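Local coordinates for 3',5'-nucleoside bisphosphate phosphatase (Chromobacterium violaceum, PDB 2YB1), which hydrolyses nucleoside 3',5'-bisphosphates to nucleoside 5'-phosphates and orthophosphate, using three manganese ions bound in a PHP-family active site, at residues A[5-16]-A[244-252]; A[35-45]-A[75-83]. One frame throughout, in Å; residues are numbered along the deposited sequence.

Interaction 1: residues A[5-16]-A[244-252]. With MN (manganese (II) ion), chain C; MN (manganese (II) ion), chain B; AMP (adenosine monophosphate), chain E.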
loop_
_atom_site.group_PDB
_atom_site.type_symbol
_atom_site.label_atom_id
_atom_site.label_comp_id
_atom_site.label_asym_id
_atom_site.label_seq_id
_atom_site.Cartn_x
_atom_site.Cartn_y
_atom_site.Cartn_z
ATOM N N ASP A 5 -9.189 8.040 5.597
ATOM C CA ASP A 5 -8.127 7.615 4.696
ATOM C C ASP A 5 -7.515 6.306 5.194
ATOM O O ASP A 5 -6.816 6.290 6.215
ATOM C CB ASP A 5 -7.071 8.723 4.604
ATOM C CG ASP A 5 -6.033 8.458 3.533
ATOM O OD1 ASP A 5 -6.053 7.354 2.933
ATOM O OD2 ASP A 5 -5.194 9.357 3.290
ATOM N N LEU A 6 -7.760 5.230 4.452
ATOM C CA LEU A 6 -7.302 3.880 4.790
ATOM C C LEU A 6 -6.093 3.353 4.012
ATOM O O LEU A 6 -5.909 2.130 3.938
ATOM C CB LEU A 6 -8.462 2.867 4.812
ATOM C CG LEU A 6 -9.664 3.357 5.627
ATOM C CD1 LEU A 6 -10.786 2.327 5.652
ATOM C CD2 LEU A 6 -9.249 3.769 7.054
ATOM N N HIS A 7 -5.402 4.223 3.274
ATOM C CA HIS A 7 -4.171 3.807 2.594
ATOM C C HIS A 7 -3.120 4.929 2.506
ATOM O O HIS A 7 -3.352 5.922 1.834
ATOM C CB HIS A 7 -4.557 3.327 1.190
ATOM C CG HIS A 7 -3.463 2.633 0.444
ATOM N ND1 HIS A 7 -3.713 1.598 -0.435
ATOM C CD2 HIS A 7 -2.124 2.836 0.413
ATOM C CE1 HIS A 7 -2.573 1.187 -0.961
ATOM N NE2 HIS A 7 -1.596 1.920 -0.462
ATOM N N PHE A 8 -1.961 4.749 3.127
ATOM C CA PHE A 8 -0.838 5.684 2.954
ATOM C C PHE A 8 0.440 5.093 3.542
ATOM O O PHE A 8 0.389 4.068 4.233
ATOM C CB PHE A 8 -1.143 7.087 3.550
ATOM C CG PHE A 8 -1.630 7.080 4.990
ATOM C CD1 PHE A 8 -0.724 7.154 6.051
ATOM C CD2 PHE A 8 -2.998 7.070 5.282
ATOM C CE1 PHE A 8 -1.171 7.150 7.382
ATOM C CE2 PHE A 8 -3.454 7.073 6.609
ATOM C CZ PHE A 8 -2.534 7.120 7.663
ATOM N N HIS A 9 1.564 5.776 3.319
ATOM C CA HIS A 9 2.886 5.230 3.623
ATOM C C HIS A 9 3.728 6.158 4.479
ATOM O O HIS A 9 3.454 7.355 4.571
ATOM C CB HIS A 9 3.644 4.928 2.328
ATOM C CG HIS A 9 2.991 3.861 1.512
ATOM N ND1 HIS A 9 3.353 2.537 1.597
ATOM C CD2 HIS A 9 1.952 3.914 0.646
ATOM C CE1 HIS A 9 2.579 1.817 0.804
ATOM N NE2 HIS A 9 1.722 2.629 0.214
ATOM N N SER A 10 4.769 5.590 5.084
ATOM C CA SER A 10 5.681 6.345 5.927
ATOM C C SER A 10 7.089 5.898 5.584
ATOM O O SER A 10 7.266 5.012 4.737
ATOM C CB SER A 10 5.401 6.052 7.404
ATOM O OG SER A 10 5.871 4.759 7.765
ATOM N N ARG A 11 8.086 6.486 6.248
ATOM C CA ARG A 11 9.482 6.101 6.025
ATOM C C ARG A 11 9.768 4.656 6.432
ATOM O O ARG A 11 10.829 4.114 6.109
ATOM C CB ARG A 11 10.441 7.078 6.725
ATOM C CG ARG A 11 10.382 8.489 6.161
ATOM C CD ARG A 11 11.437 9.400 6.809
ATOM N NE ARG A 11 12.751 9.144 6.233
ATOM C CZ ARG A 11 13.169 9.659 5.077
ATOM N NH1 ARG A 11 12.369 10.477 4.384
ATOM N NH2 ARG A 11 14.383 9.366 4.612
ATOM N N THR A 12 8.822 4.023 7.128
ATOM C CA THR A 12 8.951 2.593 7.406
ATOM C C THR A 12 9.078 1.807 6.094
ATOM O O THR A 12 9.843 0.839 6.021
ATOM C CB THR A 12 7.772 2.019 8.233
ATOM O OG1 THR A 12 7.720 2.665 9.507
ATOM C CG2 THR A 12 7.957 0.499 8.453
ATOM N N SER A 13 8.337 2.197 5.054
ATOM C CA SER A 13 8.662 1.594 3.770
ATOM C C SER A 13 9.085 2.598 2.698
ATOM O O SER A 13 10.252 2.998 2.665
ATOM C CB SER A 13 7.479 0.755 3.264
ATOM O OG SER A 13 6.290 1.530 3.093
ATOM N N ASP A 14 8.141 3.051 1.875
ATOM C CA ASP A 14 8.454 4.014 0.811
ATOM C C ASP A 14 7.904 5.444 0.914
ATOM O O ASP A 14 7.992 6.209 -0.048
ATOM C CB ASP A 14 8.326 3.412 -0.596
ATOM C CG ASP A 14 6.901 3.167 -0.987
ATOM O OD1 ASP A 14 6.025 3.281 -0.112
ATOM O OD2 ASP A 14 6.672 2.861 -2.170
ATOM N N GLY A 15 7.261 5.777 2.029
ATOM C CA GLY A 15 6.784 7.137 2.226
ATOM C C GLY A 15 7.930 8.067 2.614
ATOM O O GLY A 15 8.943 7.617 3.161
ATOM N N ALA A 16 7.768 9.359 2.347
ATOM C CA ALA A 16 8.780 10.355 2.704
ATOM C C ALA A 16 8.680 10.862 4.149
ATOM O O ALA A 16 9.636 11.432 4.677
ATOM C CB ALA A 16 8.740 11.524 1.728
ATOM N N SER A 244 -13.239 0.160 0.188
ATOM C CA SER A 244 -12.258 0.883 0.964
ATOM C C SER A 244 -11.882 2.155 0.214
ATOM O O SER A 244 -12.129 2.271 -0.995
ATOM C CB SER A 244 -11.021 0.035 1.195
ATOM O OG SER A 244 -10.227 0.649 2.178
ATOM N N SER A 245 -11.347 3.123 0.960
ATOM C CA SER A 245 -10.903 4.394 0.415
ATOM C C SER A 245 -9.502 4.727 0.965
ATOM O O SER A 245 -9.252 4.614 2.170
ATOM C CB SER A 245 -11.897 5.486 0.820
ATOM O OG SER A 245 -13.243 5.078 0.572
ATOM N N GLY A 246 -8.577 5.104 0.092
ATOM C CA GLY A 246 -7.316 5.625 0.591
ATOM C C GLY A 246 -6.579 6.470 -0.427
ATOM O O GLY A 246 -6.675 6.230 -1.626
ATOM N N SER A 247 -5.794 7.425 0.067
ATOM C CA SER A 247 -5.114 8.392 -0.787
ATOM C C SER A 247 -3.902 7.762 -1.457
ATOM O O SER A 247 -3.482 8.188 -2.536
ATOM C CB SER A 247 -4.651 9.582 0.058
ATOM O OG SER A 247 -3.713 9.158 1.035
ATOM N N ASP A 248 -3.344 6.740 -0.810
ATOM C CA ASP A 248 -2.073 6.166 -1.237
ATOM C C ASP A 248 -0.975 7.215 -1.207
ATOM O O ASP A 248 -0.040 7.181 -2.017
ATOM C CB ASP A 248 -2.175 5.541 -2.635
ATOM C CG ASP A 248 -1.008 4.614 -2.944
ATOM O OD1 ASP A 248 -0.323 4.156 -1.996
ATOM O OD2 ASP A 248 -0.763 4.352 -4.143
ATOM N N PHE A 249 -1.073 8.133 -0.250
ATOM C CA PHE A 249 -0.068 9.181 -0.072
ATOM C C PHE A 249 1.329 8.613 0.226
ATOM O O PHE A 249 1.476 7.700 1.039
ATOM C CB PHE A 249 -0.506 10.129 1.058
ATOM C CG PHE A 249 0.499 11.201 1.372
ATOM C CD1 PHE A 249 1.497 10.981 2.321
ATOM C CD2 PHE A 249 0.452 12.422 0.714
ATOM C CE1 PHE A 249 2.430 11.958 2.606
ATOM C CE2 PHE A 249 1.370 13.404 0.997
ATOM C CZ PHE A 249 2.367 13.174 1.945
ATOM N N HIS A 250 2.344 9.165 -0.450
ATOM C CA HIS A 250 3.764 8.835 -0.230
ATOM C C HIS A 250 4.530 10.073 0.207
ATOM O O HIS A 250 5.267 10.050 1.185
ATOM C CB HIS A 250 4.439 8.258 -1.476
ATOM C CG HIS A 250 4.059 6.846 -1.774
ATOM N ND1 HIS A 250 2.800 6.489 -2.210
ATOM C CD2 HIS A 250 4.776 5.699 -1.712
ATOM C CE1 HIS A 250 2.757 5.183 -2.402
ATOM N NE2 HIS A 250 3.943 4.682 -2.109
ATOM N N ALA A 251 4.462 11.118 -0.613
ATOM C CA ALA A 251 5.210 12.340 -0.319
ATOM C C ALA A 251 4.497 13.595 -0.811
ATOM O O ALA A 251 3.683 13.531 -1.733
ATOM C CB ALA A 251 6.594 12.250 -0.929
ATOM N N PRO A 252 4.798 14.748 -0.191
ATOM C CA PRO A 252 4.344 16.026 -0.750
ATOM C C PRO A 252 4.904 16.202 -2.152
ATOM O O PRO A 252 6.070 15.890 -2.389
ATOM C CB PRO A 252 4.966 17.059 0.194
ATOM C CG PRO A 252 5.142 16.323 1.488
ATOM C CD PRO A 252 5.515 14.925 1.086
HETATM MN MN MN C . 0.411 1.911 -1.341
HETATM MN MN MN B . 4.557 2.520 -2.510
HETATM P P AMP E . 8.769 -2.360 -5.296
HETATM O O1P AMP E . 8.537 -3.034 -6.633
HETATM O O2P AMP E . 7.803 -2.963 -4.299
HETATM O O3P AMP E . 10.240 -2.376 -4.961
HETATM O "O5'" AMP E . 8.320 -0.868 -5.628
HETATM C "C5'" AMP E . 6.975 -0.577 -5.971
HETATM C "C4'" AMP E . 6.602 0.835 -5.606
HETATM O "O4'" AMP E . 7.082 1.738 -6.628
HETATM C "C3'" AMP E . 5.108 1.121 -5.530
HETATM O "O3'" AMP E . 4.546 0.749 -4.281
HETATM C "C2'" AMP E . 5.021 2.619 -5.814
HETATM O "O2'" AMP E . 5.267 3.365 -4.629
HETATM C "C1'" AMP E . 6.194 2.831 -6.772
HETATM N N9 AMP E . 5.748 2.887 -8.176
HETATM C C8 AMP E . 5.554 1.835 -8.999
HETATM N N7 AMP E . 5.125 2.261 -10.221
HETATM C C5 AMP E . 5.030 3.606 -10.178
HETATM C C6 AMP E . 4.646 4.688 -11.114
HETATM N N6 AMP E . 4.253 4.408 -12.379
HETATM N N1 AMP E . 4.700 5.964 -10.659
HETATM C C2 AMP E . 5.084 6.265 -9.402
HETATM N N3 AMP E . 5.445 5.333 -8.498
HETATM C C4 AMP E . 5.441 4.014 -8.827
HETATM O O HOH W 1 -7.607 0.594 1.894
HETATM O O HOH W 2 4.957 9.491 3.983
#

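Interaction 2: residues A[35-45]-A[75-83]. With MN (manganese (II) ion), chain D; MN (manganese (II) ion), chain B; AMP (adenosine monophosphate), chain E.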
loop_
_atom_site.group_PDB
_atom_site.type_symbol
_atom_site.label_atom_id
_atom_site.label_comp_id
_atom_site.label_asym_id
_atom_site.label_seq_id
_atom_site.Cartn_x
_atom_site.Cartn_y
_atom_site.Cartn_z
ATOM N N ALA A 35 -5.686 4.758 8.544
ATOM C CA ALA A 35 -4.916 3.509 8.631
ATOM C C ALA A 35 -3.592 3.614 7.868
ATOM O O ALA A 35 -3.584 3.892 6.666
ATOM C CB ALA A 35 -5.749 2.292 8.141
ATOM N N LEU A 36 -2.475 3.410 8.575
ATOM C CA LEU A 36 -1.155 3.404 7.941
ATOM C C LEU A 36 -0.930 2.028 7.312
ATOM O O LEU A 36 -1.118 1.002 7.975
ATOM C CB LEU A 36 -0.051 3.722 8.968
ATOM C CG LEU A 36 1.411 3.621 8.496
ATOM C CD1 LEU A 36 1.684 4.568 7.334
ATOM C CD2 LEU A 36 2.390 3.877 9.649
ATOM N N THR A 37 -0.646 1.988 6.013
ATOM C CA THR A 37 -0.408 0.692 5.387
ATOM C C THR A 37 0.911 0.707 4.649
ATOM O O THR A 37 0.948 0.858 3.421
ATOM C CB THR A 37 -1.550 0.445 4.367
ATOM O OG1 THR A 37 -1.585 1.525 3.426
ATOM C CG2 THR A 37 -2.891 0.444 5.068
ATOM N N ASP A 38 1.975 0.362 5.360
ATOM C CA ASP A 38 3.296 0.320 4.752
ATOM C C ASP A 38 3.470 -0.996 4.026
ATOM O O ASP A 38 2.824 -1.993 4.378
ATOM C CB ASP A 38 4.388 0.527 5.803
ATOM C CG ASP A 38 4.638 1.997 6.087
ATOM O OD1 ASP A 38 4.938 2.740 5.128
ATOM O OD2 ASP A 38 4.521 2.409 7.255
ATOM N N HIS A 39 4.329 -0.994 3.006
ATOM C CA HIS A 39 4.603 -2.201 2.227
ATOM C C HIS A 39 5.273 -3.274 3.066
ATOM O O HIS A 39 6.317 -3.028 3.672
ATOM C CB HIS A 39 5.549 -1.881 1.075
ATOM C CG HIS A 39 4.965 -0.977 0.036
ATOM N ND1 HIS A 39 4.019 -1.406 -0.871
ATOM C CD2 HIS A 39 5.224 0.318 -0.271
ATOM C CE1 HIS A 39 3.712 -0.411 -1.687
ATOM N NE2 HIS A 39 4.430 0.645 -1.348
ATOM N N ASP A 40 4.658 -4.452 3.109
ATOM C CA ASP A 40 5.297 -5.680 3.592
ATOM C C ASP A 40 5.934 -5.536 4.968
ATOM O O ASP A 40 6.896 -6.250 5.308
ATOM C CB ASP A 40 6.322 -6.155 2.556
ATOM C CG ASP A 40 5.683 -6.386 1.193
ATOM O OD1 ASP A 40 4.526 -6.833 1.180
ATOM O OD2 ASP A 40 6.310 -6.100 0.150
ATOM N N CYS A 41 5.406 -4.598 5.747
ATOM C CA CYS A 41 6.009 -4.234 7.025
ATOM C C CYS A 41 4.978 -3.585 7.950
ATOM O O CYS A 41 4.132 -2.831 7.483
ATOM C CB CYS A 41 7.152 -3.248 6.758
ATOM S SG CYS A 41 8.153 -2.910 8.216
ATOM N N THR A 42 5.016 -3.907 9.242
ATOM C CA THR A 42 4.212 -3.215 10.276
ATOM C C THR A 42 4.974 -2.256 11.221
ATOM O O THR A 42 4.442 -1.819 12.243
ATOM C CB THR A 42 3.281 -4.195 11.031
ATOM O OG1 THR A 42 4.047 -5.283 11.554
ATOM C CG2 THR A 42 2.244 -4.765 10.054
ATOM N N GLY A 43 6.245 -2.015 10.927
ATOM C CA GLY A 43 7.140 -1.338 11.858
ATOM C C GLY A 43 6.758 0.072 12.259
ATOM O O GLY A 43 7.278 0.612 13.245
ATOM N N GLY A 44 5.858 0.687 11.500
ATOM C CA GLY A 44 5.449 2.044 11.811
ATOM C C GLY A 44 4.143 2.178 12.577
ATOM O O GLY A 44 3.758 3.294 12.960
ATOM N N LEU A 45 3.465 1.055 12.811
ATOM C CA LEU A 45 2.113 1.083 13.382
ATOM C C LEU A 45 2.018 1.600 14.828
ATOM O O LEU A 45 1.115 2.381 15.136
ATOM C CB LEU A 45 1.418 -0.290 13.248
ATOM C CG LEU A 45 1.190 -0.768 11.814
ATOM C CD1 LEU A 45 0.423 -2.096 11.800
ATOM C CD2 LEU A 45 0.454 0.314 10.987
ATOM N N HIS A 75 -1.296 -5.749 -5.130
ATOM C CA HIS A 75 -1.096 -5.361 -3.736
ATOM C C HIS A 75 -2.364 -5.582 -2.930
ATOM O O HIS A 75 -3.445 -5.129 -3.320
ATOM C CB HIS A 75 -0.641 -3.900 -3.651
ATOM C CG HIS A 75 0.770 -3.684 -4.102
ATOM N ND1 HIS A 75 1.294 -2.431 -4.338
ATOM C CD2 HIS A 75 1.772 -4.561 -4.345
ATOM C CE1 HIS A 75 2.558 -2.546 -4.710
ATOM N NE2 HIS A 75 2.876 -3.828 -4.713
ATOM N N ILE A 76 -2.228 -6.298 -1.815
ATOM C CA ILE A 76 -3.367 -6.592 -0.942
ATOM C C ILE A 76 -3.163 -5.892 0.396
ATOM O O ILE A 76 -2.221 -6.200 1.129
ATOM C CB ILE A 76 -3.534 -8.128 -0.698
ATOM C CG1 ILE A 76 -3.666 -8.878 -2.029
ATOM C CG2 ILE A 76 -4.714 -8.407 0.240
ATOM C CD1 ILE A 76 -4.872 -8.439 -2.871
ATOM N N VAL A 77 -4.035 -4.937 0.695
ATOM C CA VAL A 77 -4.015 -4.235 1.972
ATOM C C VAL A 77 -4.683 -5.078 3.066
ATOM O O VAL A 77 -5.698 -5.731 2.813
ATOM C CB VAL A 77 -4.754 -2.877 1.843
ATOM C CG1 VAL A 77 -5.218 -2.368 3.208
ATOM C CG2 VAL A 77 -3.864 -1.849 1.133
ATOM N N GLY A 78 -4.082 -5.147 4.250
ATOM C CA GLY A 78 -4.833 -5.595 5.415
ATOM C C GLY A 78 -5.236 -4.462 6.344
ATOM O O GLY A 78 -4.413 -3.570 6.622
ATOM N N LEU A 79 -6.427 -4.552 6.941
ATOM C CA LEU A 79 -6.894 -3.504 7.854
ATOM C C LEU A 79 -7.473 -4.128 9.115
ATOM O O LEU A 79 -8.222 -5.108 9.032
ATOM C CB LEU A 79 -7.964 -2.627 7.189
ATOM C CG LEU A 79 -7.584 -1.796 5.951
ATOM C CD1 LEU A 79 -8.837 -1.187 5.326
ATOM C CD2 LEU A 79 -6.557 -0.707 6.301
ATOM N N GLY A 80 -7.156 -3.545 10.273
ATOM C CA GLY A 80 -7.606 -4.101 11.536
ATOM C C GLY A 80 -6.808 -5.336 11.949
ATOM O O GLY A 80 -7.281 -6.147 12.749
ATOM N N ILE A 81 -5.594 -5.469 11.413
ATOM C CA ILE A 81 -4.710 -6.593 11.741
ATOM C C ILE A 81 -4.064 -6.403 13.108
ATOM O O ILE A 81 -3.855 -5.274 13.548
ATOM C CB ILE A 81 -3.562 -6.734 10.705
ATOM C CG1 ILE A 81 -2.857 -5.381 10.521
ATOM C CG2 ILE A 81 -4.092 -7.276 9.366
ATOM C CD1 ILE A 81 -1.469 -5.454 9.931
ATOM N N ASP A 82 -3.758 -7.515 13.772
ATOM C CA ASP A 82 -2.917 -7.522 14.965
ATOM C C ASP A 82 -1.500 -7.788 14.474
ATOM O O ASP A 82 -1.179 -8.901 14.058
ATOM C CB ASP A 82 -3.377 -8.628 15.928
ATOM C CG ASP A 82 -2.441 -8.816 17.125
ATOM O OD1 ASP A 82 -1.469 -8.045 17.298
ATOM O OD2 ASP A 82 -2.698 -9.751 17.909
ATOM N N PRO A 83 -0.644 -6.762 14.502
ATOM C CA PRO A 83 0.678 -6.939 13.891
ATOM C C PRO A 83 1.560 -7.920 14.673
ATOM O O PRO A 83 2.559 -8.399 14.140
ATOM C CB PRO A 83 1.269 -5.524 13.921
ATOM C CG PRO A 83 0.592 -4.857 15.055
ATOM C CD PRO A 83 -0.817 -5.409 15.065
HETATM MN MN MN D . 0.156 -0.556 -3.992
HETATM MN MN MN B . 4.557 2.520 -2.510
HETATM P P AMP E . 8.769 -2.360 -5.296
HETATM O O1P AMP E . 8.537 -3.034 -6.633
HETATM O O2P AMP E . 7.803 -2.963 -4.299
HETATM O O3P AMP E . 10.240 -2.376 -4.961
HETATM O "O5'" AMP E . 8.320 -0.868 -5.628
HETATM C "C5'" AMP E . 6.975 -0.577 -5.971
HETATM C "C4'" AMP E . 6.602 0.835 -5.606
HETATM O "O4'" AMP E . 7.082 1.738 -6.628
HETATM C "C3'" AMP E . 5.108 1.121 -5.530
HETATM O "O3'" AMP E . 4.546 0.749 -4.281
HETATM C "C2'" AMP E . 5.021 2.619 -5.814
HETATM O "O2'" AMP E . 5.267 3.365 -4.629
HETATM C "C1'" AMP E . 6.194 2.831 -6.772
HETATM N N9 AMP E . 5.748 2.887 -8.176
HETATM C C8 AMP E . 5.554 1.835 -8.999
HETATM N N7 AMP E . 5.125 2.261 -10.221
HETATM C C5 AMP E . 5.030 3.606 -10.178
HETATM C C6 AMP E . 4.646 4.688 -11.114
HETATM N N6 AMP E . 4.253 4.408 -12.379
HETATM N N1 AMP E . 4.700 5.964 -10.659
HETATM C C2 AMP E . 5.084 6.265 -9.402
HETATM N N3 AMP E . 5.445 5.333 -8.498
HETATM C C4 AMP E . 5.441 4.014 -8.827
HETATM O O HOH W 3 3.676 -7.918 11.556
#

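Interaction 1: residues A[5-16]-A[244-252]
Asp5 OD1 is gripped from opposite faces of its carboxylate, by the backbone N of Ser247 at 2.9 Å and by the N of His7, the latter closing an Asx turn. With CG anti to its own N (chi1 -171°), the side chain swings across to Ser247. The second oxygen, OD2, takes the Ser247 hydroxyl on its syn lone pair, OG to OD2 2.7 Å, and also the backbone N of Gly260, so the carboxylate is fixed in rotation and clamps the end of strand 242-246. From there the backbones knit onward: His7 O accepts from Asp248 N, His9 N donates to Phe249 O, and Ala16 N reaches His250 O at 2.8 Å in an almost straight bond (172°).

The same backbone run carries the ligands of two manganese ions. His7 NE2, His9 NE2 and Asp248 OD1 converge on one, with Glu64; Asp248 CB lies over a face of the His7 ring, whose ND1 is hydrogen-bonded to Glu218. The His9 and His250 rings run side by side as an offset stack, centroids 4.3 Å apart, and His250 ND1 donates to Asp248 O, leaving NE2 for the second manganese. Asp14 OD2 lies 2.2 Å from this manganese and is also hydrogen-bonded to Thr135 OG1; His39 binds the ion too. Both segments thus supply ligands to each metal, and the second holds both ribose hydroxyls of AMP.

Interaction 2: residues A[35-45]-A[75-83]
His39 turns the edge of its ring toward the face of His75 in an offset edge-to-face pair, centroids 5.4 Å apart and planes at 66°. The pair sits in the metal centre of a PHP domain, whose fold is akin to the TIM barrel; here strand 33-36 runs out into a loop whose side chains reach those of strand 72-79 and the turn after it. Strand 59-69 lies between the two strands, so side chains rather than backbone bonds make this contact. The rings serve different metals: His39 NE2 binds the manganese that also holds the AMP ribose, and His75 ND1 binds another at 2.2 Å, shared with Glu64 and His191. AMP O3' approaches the His75 ring at its edge, near the ring plane.

Farther along the strands the contact becomes apolar. Leu79 sends its CD2 branch to the methyl of Ala35, CD2 to CB 3.6 Å, and the same branch meets Thr37 CG2. Thr37 crosses Val77 at about a right angle and offers it this methyl, placed beside its own backbone N, while its OG1 bonds elsewhere. At the other end of the loop, Thr42 and Ile81 reach toward each other tip to tip, CG2 to CD1 3.8 Å, and Leu45 lies obliquely across Pro83, beside which Asn61 of strand 59-69 also packs. Thr42 CG2 faces the apolar side chains, while a water lies 2.7 Å from Thr42 OG1 and donates a hydrogen bond to Pro83 O at 2.9 Å.

Both contacts are largely buried, and each feeds the same trinuclear manganese site from one beta sheet. Interaction 1 joins the outermost strands, 4-5 and 242-246, through the loops that follow them, and relies on backbone bonds, a clamped carboxylate and metal coordination. Interaction 2 spans strands in the interior of the sheet and is mainly apolar, turning to metal chemistry at one end and to a water-bridged, partly exposed margin at the other. They meet directly: Asp38 probably takes hydrogen bonds from the hydroxyls of Ser10 and Ser13, and His39 packs against His9 and Asp14. The manganese holding AMP draws ligands from both, so segments distant in sequence build a single substrate pocket.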